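Local atomic coordinates of 2-nitropropane dioxygenase (Streptomyces ansochromogenes, PDB entry 3BW2), a protein that uses FMN and molecular oxygen to oxidise nitroalkanes or their nitronates, probably serving to detoxify propionate 3-nitronate. Residues Gly20-Pro25 and Ser246-Pro251; Gly38-Gly43 and Gln52-Leu57; Gly221-Val226 and Ala342-Ala347; Thr238-Thr243 and Leu331-Leu336; Arg254-Pro259 and Arg326-Leu331. All blocks are in the same frame, centred on the assembly; numbering follows the deposited sequence.

Overall arrangement
The five contacts spread over one TIM barrel that holds FMN. Contact 1 touches contact 2 through Ser23 on Ala41 and contact 4 through Ser246 OG and Leu241 O, 2.7 Å apart. Contact 4 carries two pocket residues, Thr238 and Leu241, while Val22 of contact 1 and Ala41 of contact 2 each bring a side chain to about 4 Å from the flavin. Contacts 4 and 5 share Leu331, their centres 11 Å apart. Contact 3 lies farther out, the Ile223 side chain about 10 Å from FMN; it shares helix 333-350 with contact 4 and is tied to contact 5 by the Glu343-Arg329 salt bridge.

Contact 1 of 5, residues Gly20-Pro25 and Ser246-Pro251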
# COMPACT_ATOMS: atom_id res chain seq x y z
N GLY A 20 -9.40 10.39 -20.77
CA GLY A 20 -9.16 11.82 -20.72
C GLY A 20 -8.14 12.29 -21.74
O GLY A 20 -7.52 13.34 -21.56
N GLY A 21 -7.96 11.51 -22.80
CA GLY A 21 -7.02 11.89 -23.84
C GLY A 21 -5.56 11.59 -23.55
O GLY A 21 -4.68 12.08 -24.25
N VAL A 22 -5.30 10.79 -22.52
CA VAL A 22 -3.93 10.46 -22.17
C VAL A 22 -3.34 9.37 -23.07
O VAL A 22 -2.34 9.59 -23.75
CB VAL A 22 -3.82 10.02 -20.70
CG1 VAL A 22 -2.41 9.51 -20.40
CG2 VAL A 22 -4.16 11.20 -19.79
N SER A 23 -3.97 8.20 -23.08
CA SER A 23 -3.46 7.10 -23.89
C SER A 23 -3.98 7.08 -25.32
O SER A 23 -4.84 6.27 -25.68
CB SER A 23 -3.76 5.76 -23.19
OG SER A 23 -5.10 5.70 -22.75
N VAL A 24 -3.43 7.96 -26.15
CA VAL A 24 -3.80 8.06 -27.55
C VAL A 24 -3.10 6.97 -28.37
O VAL A 24 -2.17 6.33 -27.88
CB VAL A 24 -3.43 9.45 -28.10
CG1 VAL A 24 -4.26 10.52 -27.40
CG2 VAL A 24 -1.93 9.72 -27.87
N PRO A 25 -3.55 6.73 -29.62
CA PRO A 25 -2.93 5.71 -30.46
C PRO A 25 -1.41 5.75 -30.49
O PRO A 25 -0.76 4.71 -30.42
CB PRO A 25 -3.55 5.97 -31.83
CG PRO A 25 -4.94 6.42 -31.48
CD PRO A 25 -4.68 7.38 -30.31
N SER A 246 2.32 10.44 -24.56
CA SER A 246 1.16 10.64 -23.70
C SER A 246 0.47 11.94 -24.05
O SER A 246 1.13 12.96 -24.26
CB SER A 246 1.57 10.67 -22.23
OG SER A 246 0.51 11.20 -21.45
N GLY A 247 -0.86 11.91 -24.10
CA GLY A 247 -1.60 13.11 -24.43
C GLY A 247 -2.03 13.90 -23.21
O GLY A 247 -2.87 14.79 -23.32
N ALA A 248 -1.47 13.57 -22.05
CA ALA A 248 -1.81 14.28 -20.82
C ALA A 248 -1.38 15.74 -20.95
O ALA A 248 -0.33 16.03 -21.51
CB ALA A 248 -1.11 13.64 -19.63
N PRO A 249 -2.20 16.67 -20.44
CA PRO A 249 -1.90 18.10 -20.50
C PRO A 249 -0.54 18.41 -19.88
O PRO A 249 -0.11 17.74 -18.94
CB PRO A 249 -3.04 18.73 -19.71
CG PRO A 249 -4.18 17.79 -19.97
CD PRO A 249 -3.52 16.44 -19.81
N GLY A 250 0.13 19.43 -20.42
CA GLY A 250 1.43 19.82 -19.91
C GLY A 250 1.45 20.09 -18.42
O GLY A 250 2.38 19.68 -17.73
N PRO A 251 0.45 20.81 -17.88
CA PRO A 251 0.43 21.10 -16.44
C PRO A 251 0.33 19.81 -15.62
O PRO A 251 0.78 19.76 -14.47
CB PRO A 251 -0.81 21.99 -16.28
CG PRO A 251 -0.91 22.67 -17.61
CD PRO A 251 -0.62 21.55 -18.58
O HOH W 1 -5.45 15.23 -22.34
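The carbonyl oxygen of Val22 takes a nearly straight hydrogen bond from Gly247 N, 2.8 Å long with an angle of 172° at the hydrogen. The donor lies in the carbonyl plane, on a lone pair, and a weak bond from Val24 N reaches the same Val22 O as Ser23 makes an inverse gamma turn. This joins two loops of the TIM barrel: residues 20-25, between strand 13-15 and helix 25-33, and residues 246-251, which lead into helix 250-255. Gly247 presses close to the neighbouring peptide, its CA 3.3 Å from Gly21 O in a CA-H...O contact. The two methyls of Val22 divide the work. CG1, placed anti to the backbone N (chi1 173°), lies 3.5 Å from Ser246 OG; CG2, beside that N, packs at 3.9 Å on the methyl CB of Ala248. Ser246 OG is also the acceptor of an ST turn, receiving Ala248 N at 3.1 Å, and is hydrogen-bonded to Leu241 O, so the serine ties its own loop to helix 238-241. Leu241 also packs on Val22 and Ala248, and the Val22 side chain comes to about 4 Å from FMN. Toward the exposed glycines the loops are bridged by one water, which donates to Gly20 O at 2.9 Å and to Gly247 O at 2.8 Å.

Contact 2 of 5, residues Gly38-Gly43 and Gln52-Leu57; sequences GFLAAG and QEIKRL
Leu40 leaves its strand with CG beside the backbone N (chi1 -73°) and then runs extended (chi2 178°), which lays its CD1 methyl against the backbone of the helix at Glu53 and Ile54. CD1 stands 3.7 Å from Ile54 N and 3.9 Å from Ile54 CG1. Leu57 instead has CG anti to its backbone N, so that its CD2 reaches back toward the strand and meets Leu40 CG at 3.8 Å; the two leucine side chains lie alongside, pointing opposite ways. The Glu53 side chain likewise passes Leu40 in the reverse sense, its CB near both leucine methyls and its OE1 at 3.8 Å from Leu40 CD2. That carboxylate oxygen does not touch the strand peptides directly but is linked to them through two waters. One accepts from Ala41 N at 2.8 Å and is hydrogen-bonded to Glu53 OE1; the other donates to Glu53 OE1 at 2.8 Å and weakly to Ala41 O at 2.9 Å. Polar groups at the end of the strand are thus met within a largely apolar interface. Around it, Leu57 packs on Ala28 and Ala29 of helix 25-33, and Ile54 on Phe65 and Val67 of strand 65-70. The axes of strand 38-41 and of segment 52-57 run nearly antiparallel (157°), as in the beta-alpha-beta crossover to the adjacent parallel strand 65-70 that builds a TIM barrel.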
# COMPACT_ATOMS: atom_id res chain seq x y z
N GLY A 38 0.35 -2.14 -25.51
CA GLY A 38 -0.22 -0.81 -25.51
C GLY A 38 -1.72 -0.91 -25.27
O GLY A 38 -2.33 -1.93 -25.57
N PHE A 39 -2.31 0.15 -24.73
CA PHE A 39 -3.73 0.16 -24.43
C PHE A 39 -4.43 1.44 -24.86
O PHE A 39 -3.87 2.54 -24.76
CB PHE A 39 -3.97 -0.01 -22.92
CG PHE A 39 -4.61 -1.31 -22.55
CD1 PHE A 39 -3.85 -2.37 -22.08
CD2 PHE A 39 -5.99 -1.48 -22.66
CE1 PHE A 39 -4.44 -3.58 -21.73
CE2 PHE A 39 -6.59 -2.68 -22.30
CZ PHE A 39 -5.81 -3.74 -21.84
N LEU A 40 -5.67 1.29 -25.31
CA LEU A 40 -6.50 2.43 -25.69
C LEU A 40 -7.55 2.52 -24.59
O LEU A 40 -7.94 1.50 -24.01
CB LEU A 40 -7.19 2.19 -27.04
CG LEU A 40 -6.35 2.25 -28.31
CD1 LEU A 40 -7.23 1.92 -29.52
CD2 LEU A 40 -5.73 3.64 -28.46
N ALA A 41 -8.01 3.73 -24.31
CA ALA A 41 -9.02 3.94 -23.28
C ALA A 41 -10.32 4.35 -23.95
O ALA A 41 -10.37 5.37 -24.62
CB ALA A 41 -8.56 5.03 -22.31
N ALA A 42 -11.37 3.55 -23.77
CA ALA A 42 -12.66 3.87 -24.37
C ALA A 42 -13.53 4.65 -23.38
O ALA A 42 -14.63 5.11 -23.72
CB ALA A 42 -13.37 2.59 -24.82
N GLY A 43 -13.04 4.78 -22.15
CA GLY A 43 -13.77 5.50 -21.13
C GLY A 43 -14.11 6.93 -21.51
O GLY A 43 -13.23 7.69 -21.93
N GLN A 52 -12.56 4.78 -33.99
CA GLN A 52 -11.59 5.52 -34.79
C GLN A 52 -10.17 5.32 -34.26
O GLN A 52 -9.23 5.20 -35.05
CB GLN A 52 -11.93 7.01 -34.81
CG GLN A 52 -13.30 7.33 -35.39
CD GLN A 52 -13.55 6.63 -36.71
OE1 GLN A 52 -12.76 6.76 -37.65
NE2 GLN A 52 -14.65 5.89 -36.80
N GLU A 53 -10.01 5.29 -32.94
CA GLU A 53 -8.68 5.09 -32.38
C GLU A 53 -8.18 3.68 -32.68
O GLU A 53 -7.00 3.47 -32.97
CB GLU A 53 -8.68 5.33 -30.87
CG GLU A 53 -8.89 6.78 -30.46
CD GLU A 53 -8.37 7.05 -29.06
OE1 GLU A 53 -8.59 6.20 -28.17
OE2 GLU A 53 -7.74 8.11 -28.85
N ILE A 54 -9.07 2.70 -32.59
CA ILE A 54 -8.70 1.32 -32.87
C ILE A 54 -8.16 1.23 -34.30
O ILE A 54 -7.12 0.62 -34.54
CB ILE A 54 -9.91 0.37 -32.70
CG1 ILE A 54 -10.27 0.26 -31.22
CG2 ILE A 54 -9.59 -1.00 -33.28
CD1 ILE A 54 -11.56 -0.50 -30.94
N LYS A 55 -8.87 1.83 -35.25
CA LYS A 55 -8.43 1.81 -36.64
C LYS A 55 -7.09 2.53 -36.78
O LYS A 55 -6.18 2.05 -37.46
CB LYS A 55 -9.47 2.48 -37.53
CG LYS A 55 -10.77 1.70 -37.66
CD LYS A 55 -11.71 2.40 -38.63
CE LYS A 55 -12.95 1.55 -38.91
NZ LYS A 55 -13.82 2.18 -39.94
N ARG A 56 -6.98 3.67 -36.12
CA ARG A 56 -5.77 4.48 -36.14
C ARG A 56 -4.58 3.64 -35.69
O ARG A 56 -3.55 3.58 -36.36
CB ARG A 56 -5.94 5.67 -35.21
CG ARG A 56 -4.81 6.68 -35.21
CD ARG A 56 -5.01 7.73 -36.29
NE ARG A 56 -4.00 7.64 -37.34
CZ ARG A 56 -2.71 7.88 -37.15
NH1 ARG A 56 -1.86 7.77 -38.17
NH2 ARG A 56 -2.26 8.22 -35.95
N LEU A 57 -4.73 2.99 -34.54
CA LEU A 57 -3.68 2.17 -33.96
C LEU A 57 -3.25 0.99 -34.85
O LEU A 57 -2.07 0.67 -34.92
CB LEU A 57 -4.13 1.65 -32.60
CG LEU A 57 -3.10 0.86 -31.79
CD1 LEU A 57 -1.81 1.68 -31.63
CD2 LEU A 57 -3.69 0.52 -30.44
O HOH W 2 -7.25 5.92 -25.90
O HOH W 3 -10.58 4.35 -27.34

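Contact 3 of 5, residues Gly221-Val226 and Ala342-Ala347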
# COMPACT_ATOMS: atom_id res chain seq x y z
N GLY A 221 12.83 -2.82 -11.41
CA GLY A 221 13.01 -3.65 -10.23
C GLY A 221 11.69 -3.97 -9.56
O GLY A 221 11.53 -5.03 -8.94
N GLN A 222 10.74 -3.05 -9.67
CA GLN A 222 9.42 -3.26 -9.10
C GLN A 222 8.66 -4.26 -9.97
O GLN A 222 7.81 -4.99 -9.48
CB GLN A 222 8.66 -1.93 -9.02
CG GLN A 222 9.21 -0.99 -7.97
CD GLN A 222 8.63 0.40 -8.07
OE1 GLN A 222 8.87 1.11 -9.04
NE2 GLN A 222 7.86 0.80 -7.06
N ILE A 223 8.99 -4.29 -11.26
CA ILE A 223 8.35 -5.25 -12.15
C ILE A 223 8.85 -6.64 -11.74
O ILE A 223 8.07 -7.59 -11.65
CB ILE A 223 8.69 -4.96 -13.64
CG1 ILE A 223 8.12 -3.60 -14.04
CG2 ILE A 223 8.11 -6.06 -14.52
CD1 ILE A 223 8.41 -3.19 -15.49
N ALA A 224 10.14 -6.75 -11.48
CA ALA A 224 10.72 -8.03 -11.06
C ALA A 224 10.08 -8.42 -9.73
O ALA A 224 9.82 -9.59 -9.47
CB ALA A 224 12.23 -7.89 -10.89
N ALA A 225 9.84 -7.42 -8.89
CA ALA A 225 9.23 -7.65 -7.59
C ALA A 225 7.86 -8.32 -7.72
O ALA A 225 7.61 -9.34 -7.08
CB ALA A 225 9.10 -6.33 -6.82
N VAL A 226 6.98 -7.74 -8.54
CA VAL A 226 5.64 -8.32 -8.69
C VAL A 226 5.68 -9.70 -9.34
O VAL A 226 4.84 -10.55 -9.03
CB VAL A 226 4.69 -7.40 -9.49
CG1 VAL A 226 4.51 -6.08 -8.74
CG2 VAL A 226 5.23 -7.16 -10.90
N ALA A 342 15.64 -3.10 -19.15
CA ALA A 342 17.01 -3.22 -18.66
C ALA A 342 17.02 -3.31 -17.14
O ALA A 342 17.80 -4.07 -16.57
CB ALA A 342 17.82 -2.01 -19.11
N GLU A 343 16.17 -2.53 -16.49
CA GLU A 343 16.10 -2.54 -15.03
C GLU A 343 15.57 -3.88 -14.56
O GLU A 343 16.03 -4.43 -13.56
CB GLU A 343 15.22 -1.39 -14.54
CG GLU A 343 15.87 -0.01 -14.73
CD GLU A 343 14.93 1.14 -14.43
OE1 GLU A 343 15.42 2.28 -14.32
OE2 GLU A 343 13.71 0.92 -14.32
N LEU A 344 14.61 -4.42 -15.31
CA LEU A 344 14.02 -5.72 -15.01
C LEU A 344 15.11 -6.79 -15.06
O LEU A 344 15.26 -7.58 -14.14
CB LEU A 344 12.93 -6.05 -16.02
CG LEU A 344 12.36 -7.47 -16.00
CD1 LEU A 344 11.75 -7.76 -14.63
CD2 LEU A 344 11.31 -7.63 -17.09
N ALA A 345 15.86 -6.81 -16.16
CA ALA A 345 16.92 -7.79 -16.33
C ALA A 345 17.96 -7.65 -15.22
O ALA A 345 18.41 -8.64 -14.65
CB ALA A 345 17.58 -7.62 -17.70
N GLU A 346 18.33 -6.41 -14.91
CA GLU A 346 19.31 -6.15 -13.87
C GLU A 346 18.84 -6.70 -12.53
O GLU A 346 19.62 -7.28 -11.78
CB GLU A 346 19.56 -4.65 -13.76
CG GLU A 346 20.36 -4.25 -12.53
CD GLU A 346 20.51 -2.74 -12.40
OE1 GLU A 346 19.49 -2.03 -12.52
OE2 GLU A 346 21.65 -2.28 -12.18
N ALA A 347 17.55 -6.51 -12.22
CA ALA A 347 17.00 -7.01 -10.97
C ALA A 347 16.95 -8.53 -10.96
O ALA A 347 17.22 -9.16 -9.94
CB ALA A 347 15.60 -6.43 -10.75
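Two helices of the outer layer pack here through small residues, Gly221 and Ala224 of helix 220-228 against Ala347 of the C-terminal helix 333-350. Ala347 CB lies 3.7 Å from Ala224 CB and 3.8 Å from Gly221 CA, and with so little side chain between them the axes of segments 221-226 and 342-347 approach to 7.8 Å and cross at -57°. Leu344 packs beside this patch. With CG anti to the backbone N (chi1 170°), it carries CD1 over the first helix, 3.7 Å from Ala224 N and 4.0 Å from Ile223 CG2, and its side chain crosses that of Ile223 at about a right angle. In the TIM barrel, helix 220-228 connects strands 211-214 and 233-236, and Ile223 also packs on Ala234 of the latter strand; helix 333-350 packs against this barrel helix. Glu343, extended beyond CG, brings its carboxylate to the start of helix 220-228, where OE2 accepts from Gly220 N, while OE1 forms a salt bridge with Arg329. Beyond the pair lies the second subunit, whose Ala228 packs on Ala347 and whose Leu197 O accepts from Gln222 NE2.

Contact 4 of 5, residues Thr238-Thr243 and Leu331-Leu336; sequences TAFLAT and LPAGRL. With FMN (flavin mononucleotide), chain B.
Leu336 sets its CD2 methyl against Ala239, Phe240 and Thr243. CG stands anti to the backbone N (chi1 173°), which points the branch out of helix 333-350 toward the short helix 238-241. The methyl sits over one face of the Phe240 ring, 4.0 Å from its centroid and offset toward the rim, a CH-pi contact 24° off the ring normal. The same CD2 lies 3.6 Å from Thr243 CG2, whose side chain it crosses at about a right angle, and only 3.2 Å from Ala239 O, a tight fit. At the edge of the ring, in its plane, lies Ala333 O, while Ala333 CB approaches Phe240 CD1. Thr243 is held by its own segment: chi1 of 62° sets OG1 between the backbone N and the carbonyl carbon, where it donates to Phe240 O at 2.7 Å in the carbonyl plane, on a lone pair. Phe240 O also accepts from Thr243 N, so two donors grip it. The same torsion turns CG2 toward Leu336, while Thr243 CB lies 3.2 Å from Leu331 O. Leu27 of helix 25-33 packs on both Thr243 and Ala333. At the other end of the segment, Thr238 holds the FMN phosphate: its N donates to O3P at 3.0 Å, and its OG1 donates to the same O3P at 2.8 Å while hydrogen-bonded to Gly322 N. Leu241 touches the flavin methyl C7M. A short helix starting at the phosphate after the eighth strand, 233-236, with Gly216 N, also bonded to FMN, after the seventh, 211-214, matches the phosphate-binding site common in TIM barrels.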
# COMPACT_ATOMS: atom_id res chain seq x y z
N THR A 238 0.91 5.83 -14.50
CA THR A 238 1.69 7.04 -14.23
C THR A 238 3.05 7.08 -14.92
O THR A 238 3.47 8.13 -15.42
CB THR A 238 1.87 7.25 -12.70
OG1 THR A 238 0.58 7.39 -12.08
CG2 THR A 238 2.69 8.51 -12.42
N ALA A 239 3.75 5.95 -14.95
CA ALA A 239 5.06 5.91 -15.60
C ALA A 239 4.96 6.30 -17.08
O ALA A 239 5.85 6.95 -17.62
CB ALA A 239 5.67 4.52 -15.47
N PHE A 240 3.86 5.93 -17.74
CA PHE A 240 3.68 6.27 -19.15
C PHE A 240 2.99 7.62 -19.36
O PHE A 240 3.08 8.20 -20.44
CB PHE A 240 2.89 5.17 -19.87
CG PHE A 240 3.71 3.95 -20.17
CD1 PHE A 240 4.67 3.98 -21.18
CD2 PHE A 240 3.56 2.79 -19.43
CE1 PHE A 240 5.48 2.88 -21.45
CE2 PHE A 240 4.36 1.67 -19.68
CZ PHE A 240 5.32 1.72 -20.70
N LEU A 241 2.32 8.11 -18.33
CA LEU A 241 1.62 9.39 -18.38
C LEU A 241 2.60 10.51 -18.69
O LEU A 241 2.28 11.48 -19.37
CB LEU A 241 0.94 9.66 -17.03
CG LEU A 241 0.07 10.91 -16.85
CD1 LEU A 241 -1.11 10.87 -17.79
CD2 LEU A 241 -0.43 10.96 -15.41
N ALA A 242 3.82 10.33 -18.20
CA ALA A 242 4.90 11.31 -18.36
C ALA A 242 5.68 11.24 -19.67
O ALA A 242 6.50 12.13 -19.94
CB ALA A 242 5.87 11.17 -17.18
N THR A 243 5.44 10.22 -20.49
CA THR A 243 6.16 10.07 -21.75
C THR A 243 5.68 11.04 -22.82
O THR A 243 4.58 11.59 -22.74
CB THR A 243 6.09 8.61 -22.30
OG1 THR A 243 4.73 8.26 -22.58
CG2 THR A 243 6.65 7.63 -21.29
N LEU A 331 10.44 10.93 -21.47
CA LEU A 331 11.14 10.50 -22.67
C LEU A 331 10.15 9.73 -23.52
O LEU A 331 9.02 9.51 -23.09
CB LEU A 331 12.33 9.62 -22.28
CG LEU A 331 12.15 8.63 -21.12
CD1 LEU A 331 10.96 7.74 -21.35
CD2 LEU A 331 13.41 7.80 -20.98
N PRO A 332 10.56 9.30 -24.73
CA PRO A 332 9.63 8.54 -25.58
C PRO A 332 9.22 7.26 -24.87
O PRO A 332 10.03 6.63 -24.18
CB PRO A 332 10.46 8.26 -26.83
CG PRO A 332 11.40 9.44 -26.89
CD PRO A 332 11.82 9.59 -25.44
N ALA A 333 7.96 6.87 -25.03
CA ALA A 333 7.44 5.66 -24.40
C ALA A 333 8.27 4.43 -24.78
O ALA A 333 8.50 3.55 -23.94
CB ALA A 333 5.99 5.45 -24.78
N GLY A 334 8.70 4.37 -26.03
CA GLY A 334 9.49 3.24 -26.48
C GLY A 334 10.81 3.13 -25.72
O GLY A 334 11.26 2.04 -25.40
N ARG A 335 11.42 4.28 -25.44
CA ARG A 335 12.68 4.29 -24.70
C ARG A 335 12.43 3.92 -23.24
O ARG A 335 13.27 3.29 -22.60
CB ARG A 335 13.34 5.67 -24.80
CG ARG A 335 13.54 6.18 -26.24
CD ARG A 335 14.11 5.13 -27.19
NE ARG A 335 15.44 4.65 -26.80
CZ ARG A 335 16.59 5.28 -27.04
NH1 ARG A 335 16.60 6.45 -27.68
NH2 ARG A 335 17.73 4.74 -26.64
N LEU A 336 11.26 4.29 -22.71
CA LEU A 336 10.93 3.96 -21.33
C LEU A 336 10.78 2.44 -21.18
O LEU A 336 11.16 1.86 -20.16
CB LEU A 336 9.62 4.63 -20.90
CG LEU A 336 9.10 4.22 -19.52
CD1 LEU A 336 10.12 4.59 -18.44
CD2 LEU A 336 7.76 4.89 -19.25
N1 FMN B . -7.75 2.32 -15.58
C2 FMN B . -8.78 1.87 -16.42
O2 FMN B . -9.13 0.70 -16.39
N3 FMN B . -9.39 2.74 -17.31
C4 FMN B . -9.03 4.07 -17.42
O4 FMN B . -9.61 4.81 -18.24
C4A FMN B . -7.98 4.55 -16.59
N5 FMN B . -7.56 5.87 -16.67
C5A FMN B . -6.51 6.35 -15.89
C6 FMN B . -6.09 7.70 -16.02
C7 FMN B . -5.01 8.25 -15.25
C7M FMN B . -4.19 9.32 -16.01
C8 FMN B . -4.36 7.32 -14.36
C8M FMN B . -2.87 7.42 -13.99
C9 FMN B . -4.78 5.97 -14.19
C9A FMN B . -5.86 5.47 -14.96
N10 FMN B . -6.30 4.12 -14.85
C10 FMN B . -7.35 3.65 -15.67
C1' FMN B . -5.76 3.21 -13.75
C2' FMN B . -4.68 2.30 -14.38
O2' FMN B . -5.32 1.20 -15.01
C3' FMN B . -3.70 1.70 -13.32
O3' FMN B . -4.51 0.99 -12.38
C4' FMN B . -2.87 2.74 -12.55
O4' FMN B . -2.34 3.67 -13.50
C5' FMN B . -1.71 2.06 -11.77
O5' FMN B . -0.90 3.03 -11.03
P FMN B . 0.39 3.86 -11.58
O1P FMN B . 0.72 2.67 -12.42
O2P FMN B . 0.67 3.94 -10.09
O3P FMN B . -0.64 4.82 -12.15

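Contact 5 of 5, residues Arg254-Pro259 and Arg326-Leu331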
# COMPACT_ATOMS: atom_id res chain seq x y z
N ARG A 254 3.81 18.14 -15.83
CA ARG A 254 4.72 18.95 -15.02
C ARG A 254 4.52 18.74 -13.52
O ARG A 254 5.48 18.71 -12.75
CB ARG A 254 4.55 20.43 -15.36
CG ARG A 254 5.09 20.81 -16.75
CD ARG A 254 5.21 22.33 -16.94
NE ARG A 254 3.92 22.98 -17.15
CZ ARG A 254 3.28 23.02 -18.32
NH1 ARG A 254 3.81 22.44 -19.39
NH2 ARG A 254 2.12 23.64 -18.43
N ALA A 255 3.27 18.57 -13.11
CA ALA A 255 2.94 18.38 -11.70
C ALA A 255 3.55 17.13 -11.07
O ALA A 255 3.92 17.15 -9.90
CB ALA A 255 1.41 18.37 -11.53
N LEU A 256 3.66 16.06 -11.85
CA LEU A 256 4.20 14.79 -11.36
C LEU A 256 5.51 14.91 -10.59
O LEU A 256 5.70 14.24 -9.58
CB LEU A 256 4.40 13.82 -12.52
CG LEU A 256 3.18 13.43 -13.36
CD1 LEU A 256 3.60 12.40 -14.40
CD2 LEU A 256 2.08 12.85 -12.47
N THR A 257 6.41 15.76 -11.06
CA THR A 257 7.70 15.92 -10.40
C THR A 257 7.87 17.26 -9.69
O THR A 257 8.94 17.57 -9.18
CB THR A 257 8.85 15.73 -11.40
OG1 THR A 257 8.70 16.66 -12.47
CG2 THR A 257 8.84 14.31 -11.96
N ASP A 258 6.80 18.05 -9.67
CA ASP A 258 6.82 19.36 -9.02
C ASP A 258 6.75 19.21 -7.51
O ASP A 258 5.77 18.69 -6.97
CB ASP A 258 5.63 20.20 -9.50
CG ASP A 258 5.63 21.59 -8.90
OD1 ASP A 258 6.29 21.81 -7.86
OD2 ASP A 258 4.95 22.47 -9.47
N PRO A 259 7.79 19.67 -6.79
CA PRO A 259 7.83 19.58 -5.32
C PRO A 259 6.59 20.15 -4.65
O PRO A 259 6.24 19.76 -3.54
CB PRO A 259 9.09 20.37 -4.97
CG PRO A 259 9.98 20.10 -6.14
CD PRO A 259 9.03 20.26 -7.31
N ARG A 326 6.69 10.85 -8.30
CA ARG A 326 7.96 11.58 -8.26
C ARG A 326 9.08 10.89 -9.04
O ARG A 326 10.09 11.53 -9.36
CB ARG A 326 8.36 11.82 -6.80
CG ARG A 326 7.55 12.94 -6.14
CD ARG A 326 7.37 12.76 -4.63
NE ARG A 326 8.62 12.78 -3.89
CZ ARG A 326 8.71 12.78 -2.56
NH1 ARG A 326 7.62 12.76 -1.81
NH2 ARG A 326 9.90 12.78 -1.98
N MET A 327 8.90 9.61 -9.36
CA MET A 327 9.90 8.86 -10.12
C MET A 327 9.60 8.86 -11.62
O MET A 327 10.23 8.13 -12.39
CB MET A 327 9.96 7.41 -9.62
CG MET A 327 10.14 7.26 -8.12
SD MET A 327 10.16 5.52 -7.58
CE MET A 327 11.89 5.16 -7.74
N ALA A 328 8.63 9.67 -12.04
CA ALA A 328 8.27 9.74 -13.45
C ALA A 328 9.44 10.21 -14.31
O ALA A 328 10.20 11.09 -13.91
CB ALA A 328 7.07 10.66 -13.63
N ARG A 329 9.57 9.62 -15.49
CA ARG A 329 10.64 9.98 -16.41
C ARG A 329 10.06 10.47 -17.74
O ARG A 329 9.19 9.82 -18.32
CB ARG A 329 11.57 8.77 -16.61
CG ARG A 329 12.35 8.42 -15.34
CD ARG A 329 13.28 7.22 -15.51
NE ARG A 329 12.58 5.94 -15.39
CZ ARG A 329 13.19 4.77 -15.23
NH1 ARG A 329 14.52 4.72 -15.16
NH2 ARG A 329 12.48 3.65 -15.11
N GLU A 330 10.54 11.62 -18.21
CA GLU A 330 10.06 12.21 -19.45
C GLU A 330 10.92 11.87 -20.66
O GLU A 330 11.98 12.45 -20.87
CB GLU A 330 9.99 13.73 -19.31
CG GLU A 330 9.11 14.22 -18.17
CD GLU A 330 9.21 15.73 -17.98
OE1 GLU A 330 10.34 16.22 -17.74
OE2 GLU A 330 8.17 16.41 -18.05
N LEU A 331 10.44 10.93 -21.47
CA LEU A 331 11.14 10.50 -22.67
C LEU A 331 10.15 9.73 -23.52
O LEU A 331 9.02 9.51 -23.09
CB LEU A 331 12.33 9.62 -22.28
CG LEU A 331 12.15 8.63 -21.12
CD1 LEU A 331 10.96 7.74 -21.35
CD2 LEU A 331 13.41 7.80 -20.98
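Leu256 CD1 meets the methyl CB of Ala328 at 4.0 Å, and next to it Thr257 CG2 faces two backbone oxygens, 4.0 Å from both Arg326 O and Ala328 O. The threonine methyl is directed there because CG2 lies anti to its carbonyl carbon, with OG1 between the backbone N and that carbon (chi1 57°). The two segments also meet backbone to backbone, Leu256 O lying 3.7 Å from Arg326 CA. The contact is thus van der Waals packing between a turn and a loop. Its shape is set one shell out: a type I turn from Ala255 to Asp258, closed by Asp258 N to Ala255 O at 3.0 Å, presents Leu256 and Thr257 together. Ala242 packs on both Leu256 and Ala328 from beside helix 238-241, and Ala321 adds to the cover of Leu256. Farther out, Arg326 bends at chi3 (62°) and carries its NH2 into a salt bridge with Glu156 of the second subunit, while Met327 O receives Arg219 NH1. Helix 250-255 leads into the turn, and residues 326-331 lead from a 3-10 segment at 326-327 toward helix 333-350; the Leu256 side chain lies about 4 Å from that of Thr238 at the start of helix 238-241.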